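Local coordinates for protein aeromonas extracellular serine protease (Aeromonas sobria, PDB 3WQB) that cleaves host plasma proteins as a calcium-dependent serine protease of the kexin/furin type, cutting after paired basic residues such as Lys-Lys or Lys-Arg, at residues N250-F253 with W254-V257; Y305-T308 with D309-S312; Q321-S325 with C326-G330; H483-L486 with P487-L490. The protein carries 1 engineered substitution. One frame throughout, in Å; residues are numbered along the deposited sequence.

Overall arrangement
The four contacts follow one another along the chain, three in the subtilisin-like domain and contact 4 in the P-domain. Contacts 2 and 3 adjoin, with centres about 11 Å apart, and share one calcium ion, which takes Asn306 O from the first and Cys326 O from the second; Asn306 ND2 also bonds to Tyr328 O at 2.8 Å. The side chain of Tyr305 comes within about 3 Å of that of His115, the predicted charge-relay histidine. Contact 1 is buried, the Val257 side chain about 12 Å from that of Ala336, engineered at the predicted catalytic serine position. Contact 4, centred about 24 Å from contact 1, has its own calcium ion.

Contact 1 of 4, residues N250-F253 with W254-V257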
# COMPACT_ATOMS: atom_id res chain seq x y z
N ASN A 250 2.32 2.44 -4.79
CA ASN A 250 2.32 0.99 -4.63
C ASN A 250 3.12 0.24 -5.68
O ASN A 250 3.26 -0.97 -5.58
CB ASN A 250 0.88 0.45 -4.61
CG ASN A 250 0.12 0.87 -3.38
OD1 ASN A 250 0.69 1.38 -2.41
ND2 ASN A 250 -1.20 0.64 -3.41
N SER A 251 3.63 0.96 -6.69
CA SER A 251 4.45 0.33 -7.73
C SER A 251 5.91 0.78 -7.68
O SER A 251 6.65 0.58 -8.65
CB SER A 251 3.85 0.58 -9.13
OG SER A 251 3.72 1.98 -9.36
N ASN A 252 6.34 1.35 -6.55
CA ASN A 252 7.69 1.88 -6.46
C ASN A 252 8.78 0.88 -6.11
O ASN A 252 9.93 1.27 -5.94
CB ASN A 252 7.77 3.09 -5.51
CG ASN A 252 7.69 2.70 -4.06
OD1 ASN A 252 7.44 1.55 -3.72
ND2 ASN A 252 7.90 3.67 -3.18
N PHE A 253 8.41 -0.40 -6.01
CA PHE A 253 9.32 -1.50 -5.66
C PHE A 253 9.77 -1.50 -4.20
O PHE A 253 9.74 -2.54 -3.56
CB PHE A 253 10.53 -1.58 -6.60
CG PHE A 253 11.50 -2.67 -6.24
CD1 PHE A 253 11.16 -4.01 -6.46
CD2 PHE A 253 12.74 -2.37 -5.68
CE1 PHE A 253 12.05 -5.03 -6.15
CE2 PHE A 253 13.63 -3.39 -5.36
CZ PHE A 253 13.29 -4.71 -5.60
N TRP A 254 10.19 -0.35 -3.69
CA TRP A 254 10.68 -0.25 -2.30
C TRP A 254 9.58 -0.61 -1.31
O TRP A 254 9.86 -1.18 -0.25
CB TRP A 254 11.27 1.13 -2.01
CG TRP A 254 12.16 1.56 -3.14
CD1 TRP A 254 11.94 2.57 -4.02
CD2 TRP A 254 13.36 0.90 -3.58
NE1 TRP A 254 12.96 2.62 -4.95
CE2 TRP A 254 13.83 1.60 -4.71
CE3 TRP A 254 14.10 -0.21 -3.10
CZ2 TRP A 254 15.01 1.22 -5.39
CZ3 TRP A 254 15.28 -0.57 -3.77
CH2 TRP A 254 15.71 0.14 -4.90
N ASN A 255 8.32 -0.32 -1.66
CA ASN A 255 7.20 -0.74 -0.84
C ASN A 255 6.90 -2.21 -1.04
O ASN A 255 6.73 -2.67 -2.18
CB ASN A 255 5.95 0.05 -1.22
CG ASN A 255 5.91 1.41 -0.59
OD1 ASN A 255 6.37 1.58 0.54
ND2 ASN A 255 5.34 2.39 -1.29
N LEU A 256 6.86 -2.95 0.07
CA LEU A 256 6.33 -4.30 0.08
C LEU A 256 4.83 -4.17 0.32
O LEU A 256 4.40 -3.84 1.43
CB LEU A 256 7.00 -5.12 1.20
CG LEU A 256 6.82 -6.64 1.20
CD1 LEU A 256 7.78 -7.30 2.17
CD2 LEU A 256 5.38 -7.02 1.53
N VAL A 257 4.05 -4.41 -0.72
CA VAL A 257 2.60 -4.16 -0.68
C VAL A 257 1.85 -5.41 -0.25
O VAL A 257 2.11 -6.51 -0.77
CB VAL A 257 2.08 -3.62 -2.03
CG1 VAL A 257 0.61 -3.26 -1.93
CG2 VAL A 257 2.87 -2.39 -2.48
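Asn250 meets Val257 through its backbone, its O lying 3.4 Å from Val257 CG2, so a methyl of the incoming strand packs on a carbonyl that also accepts a bond from Asn276. The Asn250 amide itself turns to Lys214 and Ser244. At Asn252 CG sits between N and the carbonyl carbon (chi1 74°), which brings OD1 to Asn255 N at 2.9 Å, the donor tilted 25° from the carbonyl plane. The short, flat amide of asparagine suits this task, since ND2 remains to bond with Asp197. Asn252 O also takes a weak bond from Trp254 N at 2.8 Å, closing a classic gamma turn with Phe253, of positive phi, at its corner. Phe253 then sends its ring edge to the face of the Trp254 six-membered ring in a T-shaped pair, centroids 5.0 Å apart and planes at 73°. Arg362 makes a cation-pi contact with Phe253, and Phe200 of helix 191-205 packs on Trp254. In this buried turn before strand 255-261 of the parallel sheet, both polar atoms of the Asn252 amide are thus satisfied, OD1 by Asn255 N and ND2 by Asp197, while the two rings supply the apolar packing.

Contact 2 of 4, residues Y305-T308 with D309-S312. With CA (calcium ion), chain E.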
# COMPACT_ATOMS: atom_id res chain seq x y z
N TYR A 305 -11.35 3.24 19.63
CA TYR A 305 -12.42 2.41 19.06
C TYR A 305 -13.24 1.70 20.14
O TYR A 305 -14.38 1.30 19.89
CB TYR A 305 -11.85 1.37 18.09
CG TYR A 305 -11.12 1.91 16.89
CD1 TYR A 305 -11.49 3.11 16.28
CD2 TYR A 305 -10.03 1.21 16.35
CE1 TYR A 305 -10.82 3.59 15.16
CE2 TYR A 305 -9.35 1.68 15.23
CZ TYR A 305 -9.74 2.87 14.65
OH TYR A 305 -9.06 3.34 13.53
N ASN A 306 -12.65 1.55 21.33
CA ASN A 306 -13.36 1.04 22.49
C ASN A 306 -13.59 2.23 23.42
O ASN A 306 -12.71 2.63 24.19
CB ASN A 306 -12.56 -0.08 23.17
CG ASN A 306 -13.26 -0.66 24.39
OD1 ASN A 306 -14.39 -0.29 24.71
ND2 ASN A 306 -12.59 -1.58 25.07
N ARG A 307 -14.77 2.82 23.29
CA ARG A 307 -15.16 3.97 24.10
C ARG A 307 -16.67 3.99 24.26
O ARG A 307 -17.40 3.50 23.41
CB ARG A 307 -14.63 5.28 23.51
CG ARG A 307 -15.30 5.75 22.23
CD ARG A 307 -14.74 7.07 21.75
NE ARG A 307 -15.53 7.66 20.67
CZ ARG A 307 -15.31 7.47 19.37
NH1 ARG A 307 -14.30 6.72 18.97
NH2 ARG A 307 -16.09 8.05 18.47
N THR A 308 -17.11 4.59 25.36
CA THR A 308 -18.50 4.50 25.78
C THR A 308 -19.49 4.99 24.73
O THR A 308 -20.53 4.37 24.52
CB THR A 308 -18.71 5.20 27.14
OG1 THR A 308 -17.72 4.73 28.07
CG2 THR A 308 -20.11 4.91 27.71
N ASP A 309 -19.17 6.08 24.04
CA ASP A 309 -20.11 6.67 23.08
C ASP A 309 -20.04 6.06 21.68
O ASP A 309 -20.74 6.52 20.77
CB ASP A 309 -20.01 8.20 23.04
CG ASP A 309 -18.81 8.70 22.25
OD1 ASP A 309 -18.69 9.93 22.08
OD2 ASP A 309 -17.99 7.88 21.78
N ASP A 310 -19.19 5.05 21.49
CA ASP A 310 -19.11 4.39 20.19
C ASP A 310 -19.22 2.88 20.36
O ASP A 310 -18.26 2.15 20.10
CB ASP A 310 -17.83 4.79 19.44
CG ASP A 310 -17.87 4.43 17.96
OD1 ASP A 310 -18.97 4.38 17.38
OD2 ASP A 310 -16.78 4.21 17.38
N PRO A 311 -20.40 2.39 20.78
CA PRO A 311 -20.54 0.98 21.11
C PRO A 311 -20.24 0.05 19.94
O PRO A 311 -20.35 0.44 18.78
CB PRO A 311 -22.02 0.85 21.49
CG PRO A 311 -22.68 2.00 20.83
CD PRO A 311 -21.69 3.11 20.90
N SER A 312 -19.85 -1.18 20.28
CA SER A 312 -19.58 -2.23 19.31
C SER A 312 -20.22 -3.52 19.78
O SER A 312 -20.31 -3.77 20.98
CB SER A 312 -18.06 -2.44 19.17
OG SER A 312 -17.78 -3.52 18.30
CA CA E . -10.32 3.20 24.61
O HOH W 1 -16.67 0.70 21.82
O HOH W 2 -15.76 1.78 17.55
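The Arg307 guanidinium has Asp310 CB over the centre of one face, CZ to CB being 3.7 Å, and Asp309 at its NE edge. There Arg307 NE donates to Asp309 OD2 at 2.7 Å, reaching the syn lone pair of that oxygen; the oxygen is tilted 29° from the guanidinium plane, and the two flat groups stand 69° apart. Asp310 OD2 lies well outside that plane, 3.9 Å from Arg307 NH1, in a long salt bridge of charge alone. With CG between N and the carbonyl carbon (chi1 71°) and the chain extended to NE, the head comes alongside both acids; NH2 forms a salt bridge with Asp112 and NH1 a hydrogen bond with Gly304 O. The backbone forms a type I beta turn from Arg307 to Asp310, closed by Asp310 N on Arg307 O at 3.0 Å. Two waters bridge the loop: one accepts from Arg307 N, and the other donates to Tyr305 O at 2.8 Å and to Asp310 OD2 at 2.6 Å. Asn306 sends its amide to Tyr328 O and Gly318 N, while its O binds the calcium ion at 2.5 Å. Arginine suits this surface turn, serving one acid at its edge and another over its face: it should offset part of their negative charge, and through Asp112 it ties the turn beside the metal ligand to a neighbouring loop.

Contact 3 of 4, residues Q321-S325 with C326-G330; sequences QLDAS and CDYNG. With CA (calcium ion), chain E.
Asp323 reaches across the turn to the backbone of Asp327 and Tyr328. Its CB heads toward the following residues, and with CG anti to the backbone N (chi1 -180°) the carboxylate is carried toward the backbone of 326-328, CG stopping 3.6 Å from Cys326 CA. At the tip each oxygen takes one peptide N-H: OD1 accepts Asp327 N at 2.9 Å on its syn lone pair, and OD2 accepts Tyr328 N, also at 2.9 Å, met on the syn side but 29° out of the carboxylate plane. OD1 further abuts the edge of the Tyr328 ring, 3.4 Å from CD2. Aspartate suits the place because two oxygens on a short stem can hold two successive amides, which should in turn ease the burial of its charge. Its own backbone helps: Asp323 O receives Cys326 N at 3.0 Å, closing a type I beta turn. Cys326 follows in a left-handed conformation, with its SG joined to Cys301 in a disulfide and its O binding the calcium ion at 2.4 Å. Asp297, Leu298, Gly300, Met303 and Asn306 complete the coordination, so this is a loop-built calcium site, made largely of backbone carbonyls, at the entry to strand 328-329 of the subtilisin-like domain.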
# COMPACT_ATOMS: atom_id res chain seq x y z
N GLN A 321 -15.30 -6.47 32.91
CA GLN A 321 -14.68 -7.71 33.37
C GLN A 321 -13.36 -7.97 32.64
O GLN A 321 -12.36 -8.34 33.26
CB GLN A 321 -15.63 -8.90 33.15
CG GLN A 321 -17.12 -8.58 33.23
CD GLN A 321 -17.64 -8.44 34.65
OE1 GLN A 321 -17.97 -7.34 35.10
NE2 GLN A 321 -17.71 -9.55 35.38
N LEU A 322 -13.36 -7.74 31.33
CA LEU A 322 -12.22 -8.08 30.48
C LEU A 322 -11.28 -6.91 30.21
O LEU A 322 -10.09 -7.10 29.97
CB LEU A 322 -12.70 -8.68 29.15
CG LEU A 322 -13.56 -9.95 29.17
CD1 LEU A 322 -13.94 -10.32 27.75
CD2 LEU A 322 -12.83 -11.11 29.85
N ASP A 323 -11.81 -5.69 30.23
CA ASP A 323 -11.03 -4.51 29.87
C ASP A 323 -11.67 -3.26 30.46
O ASP A 323 -12.28 -2.45 29.76
CB ASP A 323 -10.89 -4.42 28.34
CG ASP A 323 -10.08 -3.23 27.87
OD1 ASP A 323 -9.26 -2.68 28.64
OD2 ASP A 323 -10.29 -2.85 26.70
N ALA A 324 -11.50 -3.11 31.78
CA ALA A 324 -12.21 -2.08 32.54
C ALA A 324 -11.89 -0.66 32.10
O ALA A 324 -12.78 0.20 32.12
CB ALA A 324 -11.95 -2.25 34.03
N SER A 325 -10.65 -0.41 31.71
CA SER A 325 -10.25 0.92 31.24
C SER A 325 -10.34 1.09 29.73
O SER A 325 -9.88 2.09 29.20
CB SER A 325 -8.85 1.27 31.73
OG SER A 325 -8.87 1.54 33.12
N CYS A 326 -10.95 0.12 29.04
CA CYS A 326 -11.13 0.19 27.58
C CYS A 326 -9.81 0.48 26.85
O CYS A 326 -9.77 1.34 25.95
CB CYS A 326 -12.17 1.26 27.21
SG CYS A 326 -13.80 1.02 27.96
N ASP A 327 -8.75 -0.22 27.25
CA ASP A 327 -7.43 -0.00 26.68
C ASP A 327 -7.17 -0.84 25.43
O ASP A 327 -6.12 -0.69 24.81
CB ASP A 327 -6.33 -0.31 27.71
CG ASP A 327 -6.23 0.72 28.82
OD1 ASP A 327 -6.69 1.87 28.66
OD2 ASP A 327 -5.65 0.36 29.87
N TYR A 328 -8.11 -1.73 25.09
CA TYR A 328 -7.97 -2.66 23.96
C TYR A 328 -9.22 -2.62 23.10
O TYR A 328 -10.28 -2.22 23.57
CB TYR A 328 -7.65 -4.09 24.46
CG TYR A 328 -6.49 -3.99 25.40
CD1 TYR A 328 -5.19 -3.89 24.92
CD2 TYR A 328 -6.69 -3.84 26.78
CE1 TYR A 328 -4.11 -3.71 25.77
CE2 TYR A 328 -5.62 -3.65 27.65
CZ TYR A 328 -4.33 -3.58 27.13
OH TYR A 328 -3.26 -3.37 27.96
N ASN A 329 -9.09 -2.98 21.83
CA ASN A 329 -10.27 -3.07 20.97
C ASN A 329 -10.21 -4.36 20.15
O ASN A 329 -9.15 -4.98 20.06
CB ASN A 329 -10.44 -1.81 20.09
CG ASN A 329 -9.43 -1.73 18.93
OD1 ASN A 329 -9.50 -2.53 17.98
ND2 ASN A 329 -8.55 -0.73 18.96
N GLY A 330 -11.35 -4.76 19.59
CA GLY A 330 -11.42 -5.98 18.79
C GLY A 330 -11.88 -5.73 17.37
O GLY A 330 -12.29 -6.66 16.66
CA CA E . -10.32 3.20 24.61

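Contact 4 of 4, residues H483-L486 with P487-L490; sequences HQRL and PDLL. With CA (calcium ion), chain D.
Asp488 and Arg485 pair beside a calcium ion in the P-domain, the beta-sandwich module that follows the catalytic domain in kexin- and furin-like proteases. In the first shell Asp488 OD2 binds the metal at 2.3 Å, with Asp454, Asp553, Ala555, Asn578 and Asn579 supplying other ligands. The same oxygen is gripped side-on by Arg485, whose NE donates at 2.9 Å and NH2 at 3.2 Å, both with OD2 near the guanidinium plane. A bend at chi3 (76°) turns these nitrogens onto the carboxylate. The two planes stand 87° apart, and NE lies equally near Asp488 OD1 (2.9 Å), whose further partner is Arg559; metal and arginines together should keep this buried acid negative. Arginine suits its position because it offers parallel N-H groups to Asp488 and still has NH1 for Gly557 O.

The second shell holds both partners: a backbone bond, Asp488 N to Arg485 O at 2.9 Å, and a side-chain acceptor, His483 ND1, for Arg485 N, that donor tilted from the ring plane. His483 is itself bound through NE2 to the calcium ligand Asp553. Leu489 lays its CD2 methyl over one face of the His483 ring, 4.0 Å from the centroid, a CH-pi contact. The short 3-10 segment then passes into strand 489-494, where Leu489 N bonds to Leu486 O, and a water donates to Leu486 O and to Leu489 O, each at 2.8 Å.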
# COMPACT_ATOMS: atom_id res chain seq x y z
N HIS A 483 -7.82 6.93 -24.27
CA HIS A 483 -9.05 6.14 -24.30
C HIS A 483 -10.11 6.85 -23.48
O HIS A 483 -9.85 7.33 -22.37
CB HIS A 483 -8.82 4.74 -23.74
CG HIS A 483 -9.95 3.79 -23.99
ND1 HIS A 483 -11.09 3.79 -23.23
CD2 HIS A 483 -10.10 2.81 -24.90
CE1 HIS A 483 -11.92 2.86 -23.68
NE2 HIS A 483 -11.33 2.24 -24.69
N GLN A 484 -11.32 6.92 -24.03
CA GLN A 484 -12.40 7.70 -23.45
C GLN A 484 -13.13 7.06 -22.26
O GLN A 484 -13.89 7.74 -21.57
CB GLN A 484 -13.43 8.08 -24.53
CG GLN A 484 -12.92 8.99 -25.62
CD GLN A 484 -13.87 9.04 -26.80
OE1 GLN A 484 -14.46 8.03 -27.19
NE2 GLN A 484 -14.03 10.23 -27.38
N ARG A 485 -12.93 5.77 -22.03
CA ARG A 485 -13.50 5.08 -20.87
C ARG A 485 -12.50 4.10 -20.27
O ARG A 485 -12.56 2.88 -20.48
CB ARG A 485 -14.83 4.40 -21.23
CG ARG A 485 -15.55 3.84 -20.02
CD ARG A 485 -17.01 3.48 -20.30
NE ARG A 485 -17.13 2.24 -21.06
CZ ARG A 485 -18.19 1.44 -21.03
NH1 ARG A 485 -19.26 1.75 -20.29
NH2 ARG A 485 -18.18 0.32 -21.75
N LEU A 486 -11.58 4.65 -19.48
CA LEU A 486 -10.42 3.90 -18.99
C LEU A 486 -10.70 2.54 -18.36
O LEU A 486 -9.93 1.61 -18.60
CB LEU A 486 -9.56 4.75 -18.05
CG LEU A 486 -8.74 5.86 -18.73
CD1 LEU A 486 -8.21 6.83 -17.69
CD2 LEU A 486 -7.61 5.28 -19.57
N PRO A 487 -11.78 2.40 -17.57
CA PRO A 487 -12.00 1.09 -16.94
C PRO A 487 -12.35 -0.04 -17.92
O PRO A 487 -12.40 -1.18 -17.51
CB PRO A 487 -13.13 1.34 -15.94
CG PRO A 487 -13.01 2.81 -15.64
CD PRO A 487 -12.66 3.41 -16.97
N ASP A 488 -12.55 0.28 -19.20
CA ASP A 488 -12.71 -0.77 -20.21
C ASP A 488 -11.42 -1.55 -20.46
O ASP A 488 -11.46 -2.61 -21.07
CB ASP A 488 -13.19 -0.18 -21.54
CG ASP A 488 -14.65 0.22 -21.52
OD1 ASP A 488 -15.32 -0.01 -20.49
OD2 ASP A 488 -15.12 0.77 -22.54
N LEU A 489 -10.29 -1.02 -20.01
CA LEU A 489 -9.00 -1.56 -20.41
C LEU A 489 -8.44 -2.64 -19.49
O LEU A 489 -8.40 -2.49 -18.26
CB LEU A 489 -7.97 -0.44 -20.61
CG LEU A 489 -8.35 0.63 -21.64
CD1 LEU A 489 -7.27 1.67 -21.66
CD2 LEU A 489 -8.57 0.05 -23.03
N LEU A 490 -8.05 -3.74 -20.12
CA LEU A 490 -7.30 -4.82 -19.51
C LEU A 490 -5.85 -4.68 -19.99
O LEU A 490 -5.58 -4.70 -21.20
CB LEU A 490 -7.89 -6.16 -19.96
CG LEU A 490 -7.07 -7.43 -19.72
CD1 LEU A 490 -7.05 -7.76 -18.25
CD2 LEU A 490 -7.65 -8.59 -20.50
CA CA D . -15.33 0.18 -24.79
O HOH W 3 -8.45 -0.02 -16.95